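Local coordinates for adenosine deaminase (Burkholderia ambifaria, PDB 4GXW), which binds a zinc ion and belongs to the adenosine and AMP deaminase family of amidohydrolases, and so probably deaminates adenine or a related purine, at residues 21-26 with 313-318; 106-111 with 308-313. One frame throughout, in Å; residues are numbered along the deposited sequence.

Contact 1 (21-26 with 313-318)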
ATOM      1  N   ALA A  21      19.782 -16.514   5.057  1.00 15.36           N
ATOM      2  CA  ALA A  21      19.041 -17.352   4.114  1.00 15.44           C
ATOM      3  C   ALA A  21      17.591 -16.885   3.966  1.00 14.26           C
ATOM      4  O   ALA A  21      17.068 -16.765   2.847  1.00 13.70           O
ATOM      5  CB  ALA A  21      19.094 -18.812   4.548  1.00 15.65           C
ATOM      6  N   HIS A  22      16.940 -16.629   5.098  1.00 14.38           N
ATOM      7  CA  HIS A  22      15.574 -16.118   5.090  1.00 13.82           C
ATOM      8  C   HIS A  22      15.510 -14.782   4.368  1.00 13.27           C
ATOM      9  O   HIS A  22      14.630 -14.562   3.537  1.00 12.73           O
ATOM     10  CB  HIS A  22      15.041 -15.956   6.516  1.00 15.26           C
ATOM     11  CG  HIS A  22      14.794 -17.253   7.224  1.00 14.90           C
ATOM     12  ND1 HIS A  22      15.729 -17.843   8.046  1.00 23.33           N
ATOM     13  CD2 HIS A  22      13.718 -18.076   7.222  1.00 20.13           C
ATOM     14  CE1 HIS A  22      15.238 -18.971   8.527  1.00 25.57           C
ATOM     15  NE2 HIS A  22      14.020 -19.136   8.044  1.00 19.55           N
ATOM     16  N   ARG A  23      16.439 -13.884   4.683  1.00 13.50           N
ATOM     17  CA  ARG A  23      16.426 -12.568   4.042  1.00 13.07           C
ATOM     18  C   ARG A  23      16.605 -12.659   2.529  1.00 12.71           C
ATOM     19  O   ARG A  23      15.968 -11.910   1.792  1.00 13.48           O
ATOM     20  CB  ARG A  23      17.460 -11.632   4.676  1.00 13.55           C
ATOM     21  CG  ARG A  23      17.132 -11.294   6.130  1.00 15.54           C
ATOM     22  CD  ARG A  23      18.164 -10.389   6.779  1.00 15.81           C
ATOM     23  NE  ARG A  23      17.756 -10.092   8.147  1.00 17.32           N
ATOM     24  CZ  ARG A  23      18.191 -10.743   9.216  1.00 19.94           C
ATOM     25  NH1 ARG A  23      19.093 -11.709   9.092  1.00 24.23           N
ATOM     26  NH2 ARG A  23      17.737 -10.411  10.412  1.00 22.04           N
ATOM     27  N   ALA A  24      17.442 -13.588   2.078  1.00 13.71           N
ATOM     28  CA  ALA A  24      17.644 -13.797   0.653  1.00 12.77           C
ATOM     29  C   ALA A  24      16.347 -14.296   0.015  1.00 13.77           C
ATOM     30  O   ALA A  24      15.993 -13.871  -1.089  1.00 13.98           O
ATOM     31  CB  ALA A  24      18.784 -14.786   0.409  1.00 14.80           C
ATOM     32  N   PHE A  25      15.641 -15.188   0.716  1.00 12.35           N
ATOM     33  CA  PHE A  25      14.347 -15.695   0.250  1.00 11.95           C
ATOM     34  C   PHE A  25      13.334 -14.565   0.104  1.00 11.80           C
ATOM     35  O   PHE A  25      12.729 -14.412  -0.946  1.00 11.45           O
ATOM     36  CB  PHE A  25      13.818 -16.788   1.191  1.00 12.26           C
ATOM     37  CG  PHE A  25      12.421 -17.248   0.871  1.00 12.90           C
ATOM     38  CD1 PHE A  25      12.189 -18.162  -0.147  1.00 11.84           C
ATOM     39  CD2 PHE A  25      11.341 -16.767   1.593  1.00 12.20           C
ATOM     40  CE1 PHE A  25      10.900 -18.585  -0.446  1.00 13.46           C
ATOM     41  CE2 PHE A  25      10.055 -17.186   1.302  1.00 17.01           C
ATOM     42  CZ  PHE A  25       9.831 -18.094   0.280  1.00 15.98           C
ATOM     43  N   PHE A  26      13.163 -13.765   1.150  1.00 11.49           N
ATOM     44  CA  PHE A  26      12.144 -12.713   1.101  1.00 11.04           C
ATOM     45  C   PHE A  26      12.462 -11.688   0.023  1.00 10.74           C
ATOM     46  O   PHE A  26      11.558 -11.171  -0.639  1.00 11.26           O
ATOM     47  CB  PHE A  26      11.988 -12.034   2.469  1.00 11.58           C
ATOM     48  CG  PHE A  26      11.512 -12.965   3.550  1.00 11.64           C
ATOM     49  CD1 PHE A  26      10.369 -13.733   3.364  1.00 12.49           C
ATOM     50  CD2 PHE A  26      12.226 -13.102   4.735  1.00 12.53           C
ATOM     51  CE1 PHE A  26       9.936 -14.608   4.341  1.00 16.05           C
ATOM     52  CE2 PHE A  26      11.789 -13.970   5.724  1.00 15.11           C
ATOM     53  CZ  PHE A  26      10.644 -14.725   5.523  1.00 15.01           C
ATOM     54  N   ALA A 313       8.319  -6.291   4.595  1.00 10.96           N
ATOM     55  CA  ALA A 313       6.901  -6.507   4.836  1.00  9.96           C
ATOM     56  C   ALA A 313       6.544  -7.988   4.740  1.00  9.89           C
ATOM     57  O   ALA A 313       5.820  -8.517   5.583  1.00 10.52           O
ATOM     58  CB  ALA A 313       6.054  -5.662   3.880  1.00  9.88           C
ATOM     59  N   TRP A 314       7.090  -8.657   3.729  1.00  8.92           N
ATOM     60  CA  TRP A 314       6.928 -10.094   3.580  1.00  9.22           C
ATOM     61  C   TRP A 314       7.571 -10.864   4.748  1.00 10.28           C
ATOM     62  O   TRP A 314       6.971 -11.790   5.302  1.00 10.53           O
ATOM     63  CB  TRP A 314       7.453 -10.543   2.198  1.00  9.27           C
ATOM     64  CG  TRP A 314       6.472 -10.180   1.143  1.00  9.64           C
ATOM     65  CD1 TRP A 314       6.313  -8.961   0.554  1.00 10.17           C
ATOM     66  CD2 TRP A 314       5.438 -11.023   0.610  1.00  8.58           C
ATOM     67  NE1 TRP A 314       5.261  -8.998  -0.335  1.00  9.91           N
ATOM     68  CE2 TRP A 314       4.706 -10.249  -0.314  1.00  7.57           C
ATOM     69  CE3 TRP A 314       5.072 -12.356   0.815  1.00  9.89           C
ATOM     70  CZ2 TRP A 314       3.623 -10.769  -1.029  1.00  9.37           C
ATOM     71  CZ3 TRP A 314       4.002 -12.868   0.107  1.00 11.46           C
ATOM     72  CH2 TRP A 314       3.290 -12.076  -0.803  1.00 10.23           C
ATOM     73  N   GLU A 315       8.773 -10.454   5.142  1.00 10.61           N
ATOM     74  CA  GLU A 315       9.459 -11.064   6.281  1.00 11.97           C
ATOM     75  C   GLU A 315       8.593 -11.048   7.549  1.00 11.35           C
ATOM     76  O   GLU A 315       8.473 -12.065   8.235  1.00 10.29           O
ATOM     77  CB  GLU A 315      10.782 -10.344   6.545  1.00 10.70           C
ATOM     78  CG  GLU A 315      11.467 -10.787   7.831  1.00 11.98           C
ATOM     79  CD  GLU A 315      12.763 -10.048   8.096  1.00 13.80           C
ATOM     80  OE1 GLU A 315      13.408  -9.607   7.119  1.00 13.85           O
ATOM     81  OE2 GLU A 315      13.142  -9.900   9.285  1.00 13.83           O
ATOM     82  N   LEU A 316       7.972  -9.901   7.842  1.00 10.72           N
ATOM     83  CA  LEU A 316       7.157  -9.770   9.051  1.00 10.26           C
ATOM     84  C   LEU A 316       6.010 -10.775   9.116  1.00 10.68           C
ATOM     85  O   LEU A 316       5.667 -11.264  10.193  1.00 11.21           O
ATOM     86  CB  LEU A 316       6.606  -8.346   9.185  1.00 11.74           C
ATOM     87  CG  LEU A 316       7.622  -7.265   9.551  1.00 10.01           C
ATOM     88  CD1 LEU A 316       6.959  -5.892   9.542  1.00 14.14           C
ATOM     89  CD2 LEU A 316       8.265  -7.549  10.904  1.00 12.82           C
ATOM     90  N   MET A 317       5.409 -11.079   7.971  1.00 10.16           N
ATOM     91  CA  MET A 317       4.331 -12.067   7.943  1.00 10.01           C
ATOM     92  C   MET A 317       4.803 -13.423   8.476  1.00  9.75           C
ATOM     93  O   MET A 317       4.075 -14.114   9.195  1.00 11.95           O
ATOM     94  CB  MET A 317       3.787 -12.222   6.522  1.00 10.30           C
ATOM     95  CG  MET A 317       3.312 -10.928   5.901  1.00 10.27           C
ATOM     96  SD  MET A 317       1.924 -10.148   6.756  1.00 10.75           S
ATOM     97  CE  MET A 317       0.559 -11.130   6.163  1.00 11.71           C
ATOM     98  N   PHE A 318       6.035 -13.777   8.126  1.00 10.64           N
ATOM     99  CA  PHE A 318       6.676 -15.017   8.547  1.00 12.21           C
ATOM    100  C   PHE A 318       7.256 -14.921   9.965  1.00 12.05           C
ATOM    101  O   PHE A 318       7.087 -15.834  10.772  1.00 13.61           O
ATOM    102  CB  PHE A 318       7.771 -15.364   7.529  1.00 13.16           C
ATOM    103  CG  PHE A 318       8.528 -16.632   7.829  1.00 14.94           C
ATOM    104  CD1 PHE A 318       8.092 -17.851   7.330  1.00 19.50           C
ATOM    105  CD2 PHE A 318       9.698 -16.601   8.578  1.00 15.53           C
ATOM    106  CE1 PHE A 318       8.797 -19.017   7.593  1.00 23.63           C
ATOM    107  CE2 PHE A 318      10.407 -17.762   8.839  1.00 16.83           C
ATOM    108  CZ  PHE A 318       9.951 -18.970   8.350  1.00 20.33           C
TER
HETATM  109  O   HOH W   1      15.732  -8.196   7.237  1.00 14.87           O
HETATM  110  O   HOH W   2      15.270  -8.909  10.451  1.00 18.21           O

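Contact 2 (106-111 with 308-313)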
ATOM      1  N   ALA A 106      11.331  -1.866  -7.327  1.00 10.02           N
ATOM      2  CA  ALA A 106      11.966  -2.799  -8.261  1.00 12.88           C
ATOM      3  C   ALA A 106      13.180  -3.478  -7.642  1.00 12.30           C
ATOM      4  O   ALA A 106      13.441  -4.651  -7.910  1.00 11.85           O
ATOM      5  CB  ALA A 106      12.348  -2.096  -9.562  1.00 11.39           C
ATOM      6  N   ALA A 107      13.906  -2.748  -6.801  1.00 11.41           N
ATOM      7  CA  ALA A 107      15.103  -3.281  -6.160  1.00 12.65           C
ATOM      8  C   ALA A 107      14.760  -4.459  -5.245  1.00 12.53           C
ATOM      9  O   ALA A 107      15.628  -5.264  -4.913  1.00 15.06           O
ATOM     10  CB  ALA A 107      15.827  -2.184  -5.387  1.00 13.35           C
ATOM     11  N   HIS A 108      13.495  -4.556  -4.850  1.00 11.04           N
ATOM     12  CA  HIS A 108      13.025  -5.641  -3.996  1.00 11.60           C
ATOM     13  C   HIS A 108      12.167  -6.637  -4.759  1.00 10.03           C
ATOM     14  O   HIS A 108      11.371  -7.366  -4.169  1.00 11.34           O
ATOM     15  CB  HIS A 108      12.291  -5.085  -2.778  1.00 10.49           C
ATOM     16  CG  HIS A 108      13.215  -4.445  -1.798  1.00 12.45           C
ATOM     17  ND1 HIS A 108      13.902  -5.172  -0.855  1.00 10.75           N
ATOM     18  CD2 HIS A 108      13.622  -3.162  -1.657  1.00 14.64           C
ATOM     19  CE1 HIS A 108      14.676  -4.363  -0.154  1.00 12.87           C
ATOM     20  NE2 HIS A 108      14.521  -3.136  -0.620  1.00 15.69           N
ATOM     21  N   ASN A 109      12.347  -6.660  -6.078  1.00 10.84           N
ATOM     22  CA  ASN A 109      11.645  -7.595  -6.951  1.00 10.27           C
ATOM     23  C   ASN A 109      10.130  -7.409  -6.988  1.00  9.55           C
ATOM     24  O   ASN A 109       9.383  -8.353  -7.276  1.00  9.66           O
ATOM     25  CB  ASN A 109      12.038  -9.041  -6.639  1.00 12.39           C
ATOM     26  CG  ASN A 109      13.453  -9.347  -7.071  1.00 11.48           C
ATOM     27  OD1 ASN A 109      13.801  -9.182  -8.249  1.00 13.47           O
ATOM     28  ND2 ASN A 109      14.294  -9.756  -6.126  1.00 13.52           N
ATOM     29  N   VAL A 110       9.676  -6.188  -6.711  1.00  9.49           N
ATOM     30  CA  VAL A 110       8.325  -5.813  -7.082  1.00  9.83           C
ATOM     31  C   VAL A 110       8.309  -5.658  -8.601  1.00 10.41           C
ATOM     32  O   VAL A 110       9.066  -4.853  -9.160  1.00 11.42           O
ATOM     33  CB  VAL A 110       7.870  -4.519  -6.381  1.00  9.10           C
ATOM     34  CG1 VAL A 110       6.486  -4.124  -6.879  1.00  9.74           C
ATOM     35  CG2 VAL A 110       7.862  -4.708  -4.857  1.00 10.03           C
ATOM     36  N   ARG A 111       7.463  -6.441  -9.263  1.00  9.34           N
ATOM     37  CA  ARG A 111       7.395  -6.442 -10.722  1.00  9.12           C
ATOM     38  C   ARG A 111       6.239  -5.601 -11.235  1.00  9.68           C
ATOM     39  O   ARG A 111       6.197  -5.230 -12.408  1.00 10.81           O
ATOM     40  CB  ARG A 111       7.300  -7.872 -11.237  1.00 10.86           C
ATOM     41  CG  ARG A 111       8.558  -8.653 -10.919  1.00 12.19           C
ATOM     42  CD  ARG A 111       8.465 -10.118 -11.286  1.00 12.05           C
ATOM     43  NE  ARG A 111       9.733 -10.799 -11.028  1.00 12.36           N
ATOM     44  CZ  ARG A 111       9.935 -12.101 -11.207  1.00 11.91           C
ATOM     45  NH1 ARG A 111       8.955 -12.863 -11.661  1.00 12.99           N
ATOM     46  NH2 ARG A 111      11.121 -12.634 -10.943  1.00 13.14           N
ATOM     47  N   VAL A 308       9.922   0.429   6.297  1.00 11.35           N
ATOM     48  CA  VAL A 308       9.712  -0.946   5.866  1.00 10.84           C
ATOM     49  C   VAL A 308       9.742  -1.032   4.341  1.00 11.75           C
ATOM     50  O   VAL A 308       9.019  -0.308   3.658  1.00 13.31           O
ATOM     51  CB  VAL A 308       8.392  -1.529   6.470  1.00 12.54           C
ATOM     52  CG1 VAL A 308       7.155  -0.748   5.997  1.00 13.66           C
ATOM     53  CG2 VAL A 308       8.249  -3.021   6.179  1.00 13.54           C
ATOM     54  N   ASN A 309      10.603  -1.890   3.805  1.00 11.08           N
ATOM     55  CA  ASN A 309      10.639  -2.122   2.359  1.00 11.53           C
ATOM     56  C   ASN A 309       9.822  -3.390   2.024  1.00  9.55           C
ATOM     57  O   ASN A 309       9.403  -4.109   2.945  1.00 10.90           O
ATOM     58  CB  ASN A 309      12.092  -2.151   1.849  1.00 11.77           C
ATOM     59  CG  ASN A 309      12.878  -3.338   2.365  1.00 10.63           C
ATOM     60  OD1 ASN A 309      12.400  -4.473   2.332  1.00 12.01           O
ATOM     61  ND2 ASN A 309      14.105  -3.085   2.834  1.00 12.83           N
ATOM     62  N   PRO A 310       9.572  -3.673   0.724  1.00  9.40           N
ATOM     63  CA  PRO A 310       8.721  -4.822   0.392  1.00 10.18           C
ATOM     64  C   PRO A 310       9.266  -6.149   0.936  1.00  9.78           C
ATOM     65  O   PRO A 310       8.474  -6.960   1.421  1.00 10.99           O
ATOM     66  CB  PRO A 310       8.705  -4.810  -1.140  1.00  9.82           C
ATOM     67  CG  PRO A 310       8.827  -3.338  -1.482  1.00  8.97           C
ATOM     68  CD  PRO A 310       9.799  -2.805  -0.451  1.00 10.75           C
ATOM     69  N   SER A 311      10.579  -6.370   0.877  1.00 11.30           N
ATOM     70  CA  SER A 311      11.156  -7.604   1.418  1.00 10.07           C
ATOM     71  C   SER A 311      10.899  -7.752   2.917  1.00 10.75           C
ATOM     72  O   SER A 311      10.664  -8.862   3.411  1.00 10.90           O
ATOM     73  CB  SER A 311      12.659  -7.680   1.120  1.00 10.17           C
ATOM     74  OG  SER A 311      12.890  -7.669  -0.278  1.00 11.13           O
ATOM     75  N   GLU A 312      10.938  -6.632   3.632  1.00  9.86           N
ATOM     76  CA  GLU A 312      10.693  -6.615   5.066  1.00 10.16           C
ATOM     77  C   GLU A 312       9.219  -6.832   5.414  1.00 12.16           C
ATOM     78  O   GLU A 312       8.903  -7.470   6.423  1.00 11.12           O
ATOM     79  CB  GLU A 312      11.193  -5.298   5.666  1.00 11.90           C
ATOM     80  CG  GLU A 312      12.712  -5.173   5.733  1.00 13.04           C
ATOM     81  CD  GLU A 312      13.174  -3.792   6.158  1.00 13.32           C
ATOM     82  OE1 GLU A 312      12.549  -2.795   5.729  1.00 14.00           O
ATOM     83  OE2 GLU A 312      14.154  -3.696   6.934  1.00 17.24           O
ATOM     84  N   ALA A 313       8.319  -6.291   4.595  1.00 10.96           N
ATOM     85  CA  ALA A 313       6.901  -6.507   4.836  1.00  9.96           C
ATOM     86  C   ALA A 313       6.544  -7.988   4.740  1.00  9.89           C
ATOM     87  O   ALA A 313       5.820  -8.517   5.583  1.00 10.52           O
ATOM     88  CB  ALA A 313       6.054  -5.662   3.880  1.00  9.88           C
TER

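Contact 1 (21-26 with 313-318)
F26 and E315 meet through different first torsions. This is packing between two helices of a TIM-barrel-type amidohydrolase, built on an aromatic cluster of H22, F26 and F318. CG of F26 lies anti to its carbonyl carbon (chi1 -63°), and this carries the ring from helix 20-28 onto the backbone of helix 310-319. CG of E315 instead lies anti to the backbone N (chi1 172°), and the extended chain runs past the ring toward R23. The N-to-C directions of the two short segments make an angle of 125°. E315 CA stands over the centre of one F26 face, 3.7 Å from the centroid, in a CH-pi contact. E315 CB touches F26 CD2 at 3.6 Å on the same face. F318 closes the far end of the ring, with its CB 3.6 Å from F26 CZ. The H22 and F318 rings meet obliquely. H22 ND1 is hydrogen-bonded to T19 OG1, which limits the turn of the imidazole. L328 of helix 325-338 also packs on F26. R23 and E315 make no direct salt bridge. Two waters link them: one joins R23 NE to E315 OE1, and the other accepts from R23 NH2 at 2.9 Å and donates to E315 OE2 at 2.6 Å.

Contact 2 (106-111 with 308-313)
The H108 imidazole has the N309 amide stacked over one face and the hydroxyl of S311 at its edge, near the ring plane. Ring and amide planes are 26° apart. N309 CG sits 3.3 Å from H108 CE1, and N309 CB adds a CH-pi contact, 3.9 Å from the ring centroid. The ring of H27 also meets that of H108. At the edge, H108 ND1 and S311 OG share a hydrogen bond of 2.8 Å. Either atom could be the donor. This bond and the stacked amide together limit the rotation of the ring. P310 approaches the ring obliquely through CD, while its CG packs against V110 CG2 at 3.8 Å.

The amide is also held from its own side. N309 is the N-cap of helix 310-319 and forms a capping box with E312. N309 OD1 accepts from E312 N at 2.9 Å, and N309 N donates to E312 OE1 at 2.9 Å. With chi1 at 67°, CG of N309 lies between the backbone N and the carbonyl carbon. That turns OD1 back to the cap and lays the amide over the imidazole.

On the other segment, N109 has positive phi and is the C-prime residue of a Schellman motif that ends helix 91-106. The chain then enters strand 110-117. The contact joins the turn leading into this strand, and its first residue V110, to the N-terminal end of helix 310-319, beside K31 of the neighbouring parallel strand 31-33.

How the contacts relate
Both contacts use helix 310-319 and lie on the same side of the chain's centre, their centres 10 Å apart. Contact 2 takes the first turn of that helix, contact 1 the turns that follow, and A313 belongs to both. They touch where F26 CB packs on S311 O at 3.6 Å. Along the chain, 21-26 comes first, then 106-111, then 308-313 and 313-318. In the TIM-barrel-type fold, this late helix thus packs on both the early helix 20-28 and the start of the second strand in the order of the parallel sheet. K31 NZ hydrogen-bonds to the carbonyl oxygens of F26 and H108, one from each contact.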